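Local coordinates for beta-hexosaminidase Amuc_2018 (Akkermansia muciniphila, PDB 6JEB), which hydrolyses terminal N-acetyl-D-hexosamine residues from N-acetyl-beta-D-hexosaminides, including N-glycans and chitobiose, as a member of glycosyl hydrolase family 20, at residues A[68-73]-A[448-453]; A[146-151]-A[198-203]; A[172-177]-A[245-250]. All blocks are in the same frame, centred on the assembly; numbering follows the deposited sequence.

Contact 1. Residues A[68-73]-A[448-453]; sequences LRDQLA and ILKRFN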
loop_
_atom_site.group_PDB
_atom_site.type_symbol
_atom_site.label_atom_id
_atom_site.label_comp_id
_atom_site.label_asym_id
_atom_site.label_seq_id
_atom_site.Cartn_x
_atom_site.Cartn_y
_atom_site.Cartn_z
ATOM N N LEU A 68 2.417 20.424 -14.118
ATOM C CA LEU A 68 2.221 21.524 -15.060
ATOM C C LEU A 68 3.532 21.917 -15.727
ATOM O O LEU A 68 3.547 22.266 -16.915
ATOM C CB LEU A 68 1.593 22.724 -14.355
ATOM C CG LEU A 68 0.134 22.552 -13.938
ATOM C CD1 LEU A 68 -0.302 23.777 -13.163
ATOM C CD2 LEU A 68 -0.755 22.325 -15.158
ATOM N N ARG A 69 4.641 21.870 -14.982
ATOM C CA ARG A 69 5.940 22.147 -15.589
ATOM C C ARG A 69 6.302 21.089 -16.623
ATOM O O ARG A 69 6.865 21.414 -17.679
ATOM C CB ARG A 69 7.016 22.270 -14.513
ATOM C CG ARG A 69 6.866 23.539 -13.709
ATOM C CD ARG A 69 7.814 23.642 -12.541
ATOM N NE ARG A 69 7.737 24.992 -11.990
ATOM C CZ ARG A 69 8.115 25.339 -10.767
ATOM N NH1 ARG A 69 8.602 24.430 -9.929
ATOM N NH2 ARG A 69 7.996 26.604 -10.386
ATOM N N ASP A 70 5.992 19.822 -16.338
ATOM C CA ASP A 70 6.224 18.776 -17.328
ATOM C C ASP A 70 5.359 18.994 -18.565
ATOM O O ASP A 70 5.819 18.807 -19.698
ATOM C CB ASP A 70 5.987 17.395 -16.714
ATOM C CG ASP A 70 7.033 17.032 -15.661
ATOM O OD1 ASP A 70 8.110 17.667 -15.632
ATOM O OD2 ASP A 70 6.778 16.104 -14.863
ATOM N N GLN A 71 4.104 19.409 -18.368
ATOM C CA GLN A 71 3.251 19.724 -19.510
ATOM C C GLN A 71 3.816 20.889 -20.320
ATOM O O GLN A 71 3.937 20.808 -21.552
ATOM C CB GLN A 71 1.821 20.019 -19.049
ATOM C CG GLN A 71 0.884 20.261 -20.231
ATOM C CD GLN A 71 -0.560 20.485 -19.818
ATOM O OE1 GLN A 71 -0.942 20.221 -18.677
ATOM N NE2 GLN A 71 -1.372 20.963 -20.753
ATOM N N LEU A 72 4.184 21.977 -19.641
ATOM C CA LEU A 72 4.699 23.148 -20.344
ATOM C C LEU A 72 5.973 22.819 -21.114
ATOM O O LEU A 72 6.198 23.344 -22.212
ATOM C CB LEU A 72 4.942 24.284 -19.346
ATOM C CG LEU A 72 5.586 25.564 -19.885
ATOM C CD1 LEU A 72 4.738 26.196 -20.991
ATOM C CD2 LEU A 72 5.829 26.555 -18.746
ATOM N N ALA A 73 6.811 21.930 -20.564
ATOM C CA ALA A 73 8.054 21.566 -21.241
ATOM C C ALA A 73 7.794 20.947 -22.606
ATOM O O ALA A 73 8.621 21.084 -23.516
ATOM C CB ALA A 73 8.872 20.616 -20.365
ATOM N N ILE A 448 6.463 11.079 -17.751
ATOM C CA ILE A 448 7.188 10.092 -16.957
ATOM C C ILE A 448 8.474 9.669 -17.669
ATOM O O ILE A 448 9.497 9.400 -17.024
ATOM C CB ILE A 448 6.251 8.914 -16.613
ATOM C CG1 ILE A 448 5.079 9.394 -15.732
ATOM C CG2 ILE A 448 7.015 7.779 -15.933
ATOM C CD1 ILE A 448 5.489 9.965 -14.384
ATOM N N LEU A 449 8.460 9.620 -19.001
ATOM C CA LEU A 449 9.696 9.364 -19.736
ATOM C C LEU A 449 10.727 10.449 -19.454
ATOM O O LEU A 449 11.906 10.159 -19.211
ATOM C CB LEU A 449 9.406 9.294 -21.235
ATOM C CG LEU A 449 8.961 7.944 -21.786
ATOM C CD1 LEU A 449 8.449 8.114 -23.209
ATOM C CD2 LEU A 449 10.111 6.929 -21.735
ATOM N N LYS A 450 10.295 11.712 -19.490
ATOM C CA LYS A 450 11.204 12.830 -19.259
ATOM C C LYS A 450 11.720 12.828 -17.826
ATOM O O LYS A 450 12.929 12.939 -17.589
ATOM C CB LYS A 450 10.473 14.140 -19.560
ATOM C CG LYS A 450 11.239 15.413 -19.199
ATOM C CD LYS A 450 10.297 16.614 -19.149
ATOM C CE LYS A 450 11.039 17.946 -19.140
ATOM N NZ LYS A 450 11.867 18.151 -17.917
ATOM N N ARG A 451 10.817 12.677 -16.857
ATOM C CA ARG A 451 11.194 12.898 -15.467
ATOM C C ARG A 451 11.862 11.674 -14.858
ATOM O O ARG A 451 12.793 11.807 -14.054
ATOM C CB ARG A 451 9.964 13.295 -14.651
ATOM C CG ARG A 451 10.227 13.446 -13.165
ATOM C CD ARG A 451 9.065 14.127 -12.470
ATOM N NE ARG A 451 8.880 15.490 -12.957
ATOM C CZ ARG A 451 9.559 16.537 -12.504
ATOM N NH1 ARG A 451 10.458 16.377 -11.538
ATOM N NH2 ARG A 451 9.335 17.746 -13.012
ATOM N N PHE A 452 11.401 10.480 -15.219
ATOM C CA PHE A 452 11.861 9.263 -14.567
ATOM C C PHE A 452 12.570 8.298 -15.499
ATOM O O PHE A 452 12.975 7.220 -15.047
ATOM C CB PHE A 452 10.693 8.553 -13.866
ATOM C CG PHE A 452 10.044 9.381 -12.797
ATOM C CD1 PHE A 452 10.711 9.644 -11.611
ATOM C CD2 PHE A 452 8.773 9.909 -12.979
ATOM C CE1 PHE A 452 10.121 10.413 -10.626
ATOM C CE2 PHE A 452 8.178 10.676 -11.993
ATOM C CZ PHE A 452 8.853 10.924 -10.814
ATOM N N ASN A 453 12.747 8.657 -16.773
ATOM C CA ASN A 453 13.355 7.766 -17.759
ATOM C C ASN A 453 12.669 6.403 -17.759
ATOM O O ASN A 453 13.302 5.356 -17.917
ATOM C CB ASN A 453 14.866 7.664 -17.555
ATOM C CG ASN A 453 15.537 9.024 -17.593
ATOM O OD1 ASN A 453 15.317 9.808 -18.517
ATOM N ND2 ASN A 453 16.332 9.325 -16.573
HETATM O O HOH W 1 9.620 19.884 -16.043
HETATM O O HOH W 2 10.702 16.663 -15.968
#

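Contact 2. Residues A[146-151]-A[198-203]; sequences SVASRR and HAAYPE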
loop_
_atom_site.group_PDB
_atom_site.type_symbol
_atom_site.label_atom_id
_atom_site.label_comp_id
_atom_site.label_asym_id
_atom_site.label_seq_id
_atom_site.Cartn_x
_atom_site.Cartn_y
_atom_site.Cartn_z
ATOM N N SER A 146 19.956 -14.850 9.468
ATOM C CA SER A 146 20.718 -15.996 8.972
ATOM C C SER A 146 19.835 -17.034 8.294
ATOM O O SER A 146 20.314 -17.767 7.413
ATOM C CB SER A 146 21.527 -16.635 10.096
ATOM O OG SER A 146 20.663 -17.194 11.065
ATOM N N VAL A 147 18.561 -17.122 8.690
ATOM C CA VAL A 147 17.636 -18.113 8.139
ATOM C C VAL A 147 16.474 -17.463 7.391
ATOM O O VAL A 147 16.283 -17.700 6.196
ATOM C CB VAL A 147 17.110 -19.055 9.237
ATOM C CG1 VAL A 147 16.131 -20.056 8.642
ATOM C CG2 VAL A 147 18.269 -19.779 9.930
ATOM N N ALA A 148 15.681 -16.640 8.086
ATOM C CA ALA A 148 14.394 -16.209 7.541
ATOM C C ALA A 148 14.521 -15.267 6.349
ATOM O O ALA A 148 13.553 -15.124 5.591
ATOM C CB ALA A 148 13.540 -15.576 8.645
ATOM N N SER A 149 15.671 -14.619 6.162
ATOM C CA SER A 149 15.839 -13.663 5.073
ATOM C C SER A 149 16.336 -14.313 3.788
ATOM O O SER A 149 16.592 -13.599 2.810
ATOM C CB SER A 149 16.797 -12.533 5.484
ATOM O OG SER A 149 18.154 -12.962 5.444
ATOM N N ARG A 150 16.486 -15.640 3.769
ATOM C CA ARG A 150 17.092 -16.361 2.658
ATOM C C ARG A 150 16.196 -17.511 2.240
ATOM O O ARG A 150 15.597 -18.173 3.088
ATOM C CB ARG A 150 18.434 -16.947 3.108
ATOM C CG ARG A 150 19.474 -15.877 3.361
ATOM C CD ARG A 150 20.534 -16.305 4.369
ATOM N NE ARG A 150 21.654 -15.372 4.348
ATOM C CZ ARG A 150 22.684 -15.432 5.182
ATOM N NH1 ARG A 150 22.718 -16.372 6.128
ATOM N NH2 ARG A 150 23.675 -14.554 5.073
ATOM N N ARG A 151 16.112 -17.762 0.933
ATOM C CA ARG A 151 15.434 -18.954 0.448
ATOM C C ARG A 151 16.243 -19.592 -0.677
ATOM O O ARG A 151 17.050 -18.938 -1.342
ATOM C CB ARG A 151 13.978 -18.684 0.028
ATOM C CG ARG A 151 13.820 -17.832 -1.217
ATOM C CD ARG A 151 12.347 -17.735 -1.629
ATOM N NE ARG A 151 12.165 -16.960 -2.852
ATOM C CZ ARG A 151 11.807 -15.680 -2.879
ATOM N NH1 ARG A 151 11.587 -15.017 -1.742
ATOM N NH2 ARG A 151 11.662 -15.060 -4.042
ATOM N N HIS A 198 8.885 -19.558 10.855
ATOM C CA HIS A 198 8.967 -20.939 11.333
ATOM C C HIS A 198 10.312 -21.563 10.983
ATOM O O HIS A 198 10.886 -22.303 11.789
ATOM C CB HIS A 198 7.801 -21.765 10.770
ATOM C CG HIS A 198 7.613 -23.096 11.438
ATOM N ND1 HIS A 198 6.374 -23.563 11.822
ATOM C CD2 HIS A 198 8.501 -24.062 11.780
ATOM C CE1 HIS A 198 6.506 -24.754 12.381
ATOM N NE2 HIS A 198 7.787 -25.079 12.371
ATOM N N ALA A 199 10.825 -21.288 9.782
ATOM C CA ALA A 199 12.137 -21.809 9.410
ATOM C C ALA A 199 13.211 -21.358 10.395
ATOM O O ALA A 199 14.103 -22.141 10.755
ATOM C CB ALA A 199 12.488 -21.367 7.987
ATOM N N ALA A 200 13.118 -20.110 10.870
ATOM C CA ALA A 200 14.111 -19.574 11.799
ATOM C C ALA A 200 13.840 -19.995 13.238
ATOM O O ALA A 200 14.768 -20.384 13.960
ATOM C CB ALA A 200 14.139 -18.049 11.702
ATOM N N TYR A 201 12.582 -19.899 13.675
ATOM C CA TYR A 201 12.200 -20.073 15.078
ATOM C C TYR A 201 11.007 -21.020 15.162
ATOM O O TYR A 201 9.882 -20.608 15.480
ATOM C CB TYR A 201 11.901 -18.722 15.739
ATOM C CG TYR A 201 13.144 -17.872 15.874
ATOM C CD1 TYR A 201 14.114 -18.185 16.819
ATOM C CD2 TYR A 201 13.374 -16.781 15.034
ATOM C CE1 TYR A 201 15.275 -17.445 16.937
ATOM C CE2 TYR A 201 14.537 -16.028 15.146
ATOM C CZ TYR A 201 15.479 -16.364 16.108
ATOM O OH TYR A 201 16.638 -15.634 16.220
ATOM N N PRO A 202 11.225 -22.308 14.885
ATOM C CA PRO A 202 10.111 -23.267 14.960
ATOM C C PRO A 202 9.475 -23.316 16.332
ATOM O O PRO A 202 8.282 -23.638 16.450
ATOM C CB PRO A 202 10.776 -24.601 14.593
ATOM C CG PRO A 202 12.234 -24.397 14.929
ATOM C CD PRO A 202 12.506 -22.966 14.568
ATOM N N GLU A 203 10.238 -22.977 17.377
ATOM C CA GLU A 203 9.723 -22.984 18.739
ATOM C C GLU A 203 8.596 -21.978 18.964
ATOM O O GLU A 203 7.941 -22.046 20.010
ATOM C CB GLU A 203 10.862 -22.732 19.737
ATOM C CG GLU A 203 11.570 -21.375 19.579
ATOM C CD GLU A 203 12.864 -21.457 18.784
ATOM O OE1 GLU A 203 12.903 -22.196 17.778
ATOM O OE2 GLU A 203 13.854 -20.787 19.168
#

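Contact 3. Residues A[172-177]-A[245-250]; sequences ELVAYC and DIFPSG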
loop_
_atom_site.group_PDB
_atom_site.type_symbol
_atom_site.label_atom_id
_atom_site.label_comp_id
_atom_site.label_asym_id
_atom_site.label_seq_id
_atom_site.Cartn_x
_atom_site.Cartn_y
_atom_site.Cartn_z
ATOM N N GLU A 172 16.394 5.808 6.697
ATOM C CA GLU A 172 16.549 6.610 5.488
ATOM C C GLU A 172 15.244 6.652 4.700
ATOM O O GLU A 172 14.797 7.723 4.266
ATOM C CB GLU A 172 17.677 6.057 4.613
ATOM C CG GLU A 172 17.835 6.851 3.321
ATOM C CD GLU A 172 18.643 6.142 2.253
ATOM O OE1 GLU A 172 18.673 4.890 2.239
ATOM O OE2 GLU A 172 19.253 6.841 1.421
ATOM N N LEU A 173 14.620 5.488 4.503
ATOM C CA LEU A 173 13.370 5.423 3.754
ATOM C C LEU A 173 12.293 6.280 4.407
ATOM O O LEU A 173 11.553 6.992 3.716
ATOM C CB LEU A 173 12.900 3.968 3.667
ATOM C CG LEU A 173 11.558 3.738 2.970
ATOM C CD1 LEU A 173 11.625 4.126 1.498
ATOM C CD2 LEU A 173 11.115 2.277 3.137
ATOM N N VAL A 174 12.190 6.224 5.738
ATOM C CA VAL A 174 11.188 7.022 6.446
ATOM C C VAL A 174 11.397 8.511 6.173
ATOM O O VAL A 174 10.444 9.252 5.891
ATOM C CB VAL A 174 11.211 6.697 7.952
ATOM C CG1 VAL A 174 10.523 7.801 8.757
ATOM C CG2 VAL A 174 10.563 5.349 8.211
ATOM N N ALA A 175 12.648 8.974 6.258
ATOM C CA ALA A 175 12.922 10.390 6.029
ATOM C C ALA A 175 12.700 10.763 4.569
ATOM O O ALA A 175 12.172 11.841 4.265
ATOM C CB ALA A 175 14.353 10.716 6.455
ATOM N N TYR A 176 13.098 9.874 3.659
ATOM C CA TYR A 176 12.897 10.093 2.235
ATOM C C TYR A 176 11.414 10.232 1.921
ATOM O O TYR A 176 10.999 11.149 1.199
ATOM C CB TYR A 176 13.505 8.901 1.482
ATOM C CG TYR A 176 13.643 9.108 0.002
ATOM C CD1 TYR A 176 12.606 8.780 -0.865
ATOM C CD2 TYR A 176 14.812 9.629 -0.534
ATOM C CE1 TYR A 176 12.726 8.974 -2.224
ATOM C CE2 TYR A 176 14.941 9.832 -1.889
ATOM C CZ TYR A 176 13.898 9.502 -2.730
ATOM O OH TYR A 176 14.038 9.718 -4.080
ATOM N N CYS A 177 10.596 9.350 2.497
ATOM C CA CYS A 177 9.154 9.418 2.296
ATOM C C CYS A 177 8.558 10.670 2.922
ATOM O O CYS A 177 7.699 11.316 2.310
ATOM C CB CYS A 177 8.494 8.157 2.857
ATOM S SG CYS A 177 8.768 6.717 1.809
ATOM N N ASP A 245 10.989 2.647 17.121
ATOM C CA ASP A 245 12.173 3.452 16.861
ATOM C C ASP A 245 12.242 3.899 15.404
ATOM O O ASP A 245 12.637 5.037 15.126
ATOM C CB ASP A 245 13.424 2.670 17.254
ATOM C CG ASP A 245 14.665 3.522 17.233
ATOM O OD1 ASP A 245 14.646 4.611 17.839
ATOM O OD2 ASP A 245 15.661 3.102 16.621
ATOM N N ILE A 246 11.858 3.033 14.470
ATOM C CA ILE A 246 12.093 3.277 13.047
ATOM C C ILE A 246 10.968 4.067 12.408
ATOM O O ILE A 246 11.216 4.971 11.604
ATOM C CB ILE A 246 12.312 1.943 12.307
ATOM C CG1 ILE A 246 13.562 1.234 12.825
ATOM C CG2 ILE A 246 12.396 2.178 10.790
ATOM C CD1 ILE A 246 13.633 -0.223 12.380
ATOM N N PHE A 247 9.724 3.695 12.703
ATOM C CA PHE A 247 8.581 4.149 11.916
ATOM C C PHE A 247 7.728 5.096 12.739
ATOM O O PHE A 247 6.887 4.645 13.531
ATOM C CB PHE A 247 7.754 2.947 11.447
ATOM C CG PHE A 247 8.495 2.044 10.501
ATOM C CD1 PHE A 247 8.698 2.418 9.176
ATOM C CD2 PHE A 247 9.006 0.828 10.935
ATOM C CE1 PHE A 247 9.388 1.588 8.292
ATOM C CE2 PHE A 247 9.694 -0.018 10.061
ATOM C CZ PHE A 247 9.888 0.367 8.735
ATOM N N PRO A 248 7.880 6.411 12.563
ATOM C CA PRO A 248 7.141 7.369 13.400
ATOM C C PRO A 248 5.649 7.427 13.115
ATOM O O PRO A 248 4.937 8.109 13.859
ATOM C CB PRO A 248 7.817 8.708 13.075
ATOM C CG PRO A 248 8.340 8.519 11.688
ATOM C CD PRO A 248 8.799 7.085 11.630
ATOM N N SER A 249 5.145 6.738 12.085
ATOM C CA SER A 249 3.702 6.728 11.866
ATOM C C SER A 249 2.965 6.135 13.058
ATOM O O SER A 249 1.802 6.483 13.311
ATOM C CB SER A 249 3.352 5.944 10.598
ATOM O OG SER A 249 3.668 4.564 10.752
ATOM N N GLY A 250 3.616 5.238 13.796
ATOM C CA GLY A 250 2.971 4.589 14.915
ATOM C C GLY A 250 1.900 3.593 14.544
ATOM O O GLY A 250 1.237 3.060 15.437
#

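Contact 1. Residues A[68-73]-A[448-453]
A side-on salt bridge between Asp70 and Arg451 joins two helices that are distant in sequence: 55-73, in the family 20 domain 2 region, and 434-452, which comes later in the chain than the last barrel strand, 392-399. The short helical segments run steeply across each other, at 113° with 10.6 Å between their axes, and Arg451 and Lys450 reach across. Arg451 does so with a bend at chi3 (-64°), which turns NE as well as NH2 toward the carboxylate. NE donates almost straight (172°) to the syn lone pair of Asp70 OD2, 2.9 Å away, nearly in the guanidinium plane. NH2 meets Asp70 OD1, also at 2.9 Å, but more bent and tilted out of both flat groups. Two bonds to two different oxygens resist rotation of the carboxylate, and Tyr118 OH adds a further hydrogen bond at OD2. Lys450 takes a less direct route. Its NZ stays 4.4 Å from Asp70 OD1, too far for a direct bridge, and a water links them, donating to Asp70 OD1 at 2.8 Å and accepting from Lys450 NZ at 2.7 Å; a second water on OD1 reaches NZ weakly. The lysine chain also lies against the first helix, with Ala73 CB 3.7 Å from Lys450 CE. A leucine in place of Arg451 would probably leave Asp70 without its direct charged mate, its carboxylate freer to turn. This is a bidentate arginine–carboxylate bridge between helices, here linking helix 55-73 to helix 434-452, the last helix of the chain.

Contact 2. Residues A[146-151]-A[198-203]
With chi1 at 179°, Val147 swings CG1 away from its own backbone N and over the last turn of helix 195-200, while CG2 falls beside that N. CG1 consequently rests on the backbone as much as on side chains: it lies 3.6 Å from Ala199 O and 3.7 Å from Ala200 N, and Ala199 CB is 3.9 Å from it. Val147 CB then meets Ala200 CB at 4.0 Å. Ala148 CB reaches the same Ala200 methyl, also at 4.0 Å, so that Ala200 CB is touched by two successive residues of the other segment. The small alanines allow a close approach, with the CA atoms of Val147 and Ala200 only 5.3 Å apart. Both segments belong to loop excursions that follow the second and third strands of the TIM barrel, the strands after which Asp130 and His193 of the charge relay system come; Ala148 also touches Trp134, and its side chain is about 10 Å from that of Asp130. Helix 143-148 ends here in a wider, pi-type turn, after which the chain enters strand 150-151. Arg150 folds back over this end, NH1 donating to Ser146 O at 3.1 Å (147°), and its NE is salt-bridged to Glu162 on the partner strand. A further tie comes from the residue just after helix 195-200: Tyr201 OH is hydrogen-bonded to Lys143 N, at the other end of helix 143-148, and the Tyr201 side chain also touches Leu144.

Contact 3. Residues A[172-177]-A[245-250]
Val174 carries the whole first shell from the side of helix 167-178, dividing its two methyls between neighbouring residues at the end of helix 230-246. CG1 meets the ring of Pro248 tip to tip, 3.4 Å from CD, a close carbon-carbon approach, with Pro248 CG next at 3.7 Å. CG2 points elsewhere: it sits 3.5 Å from Ile246 O and 3.6 Å from Phe247 CD1, coming at the aromatic ring obliquely. This division follows from chi1 of 162°, which places CG1 opposite the backbone N and CG2 beside it. The Ile246 side chain itself is grazed more loosely, its CG2 being 4.5 Å from Val174 CG2. The contact joins two neighbouring outer helices of the TIM barrel: helix 167-178 leads into strand 183-187, and helix 230-246 leads into the next strand, 251-253. One shell further out, Phe247 is held on its face by Ile246 CG2, 3.5 Å above the ring plane and over its centre. The same phenyl group lies on Val184, Pro186 and Leu126, and so fills the layer between helices and sheet. Pro248 is placed by a type I beta turn from Phe247 to Gly250, whose closing bond, Gly250 N to Phe247 O, is weak at 3.3 Å; the positive phi of Gly250 (71°) suits a glycine. Ser249 OG fastens the turn to Val184 O. On the helix 167-178 side, Leu173 packs on Leu126 and Leu109, Cys177 on Val113 and Leu124, and Tyr176 OH is hydrogen-bonded to Asp114.

How the contacts relate
The three contacts are separate: nearest atoms are about 25 Å apart between contacts 1 and 2, 14 Å between 2 and 3, and 8 Å between 1 and 3. Contacts 1 and 3 are related through helix 106-118, whose Tyr118 is hydrogen-bonded to Asp70 and which touches helix 167-178; its Asp114 meets both Phe452 and Tyr176. Contacts 2 and 3 interleave along the chain, their segments alternating in the order 146-151, 172-177, 198-203, 245-250. Only contact 2 approaches an annotated site, with Ala148 about 10 Å from Asp130 between side chains; contact 3 joins barrel helices away from the acetamide pocket, and contact 1 links helix 55-73 to helix 434-452, also away from the annotated sites.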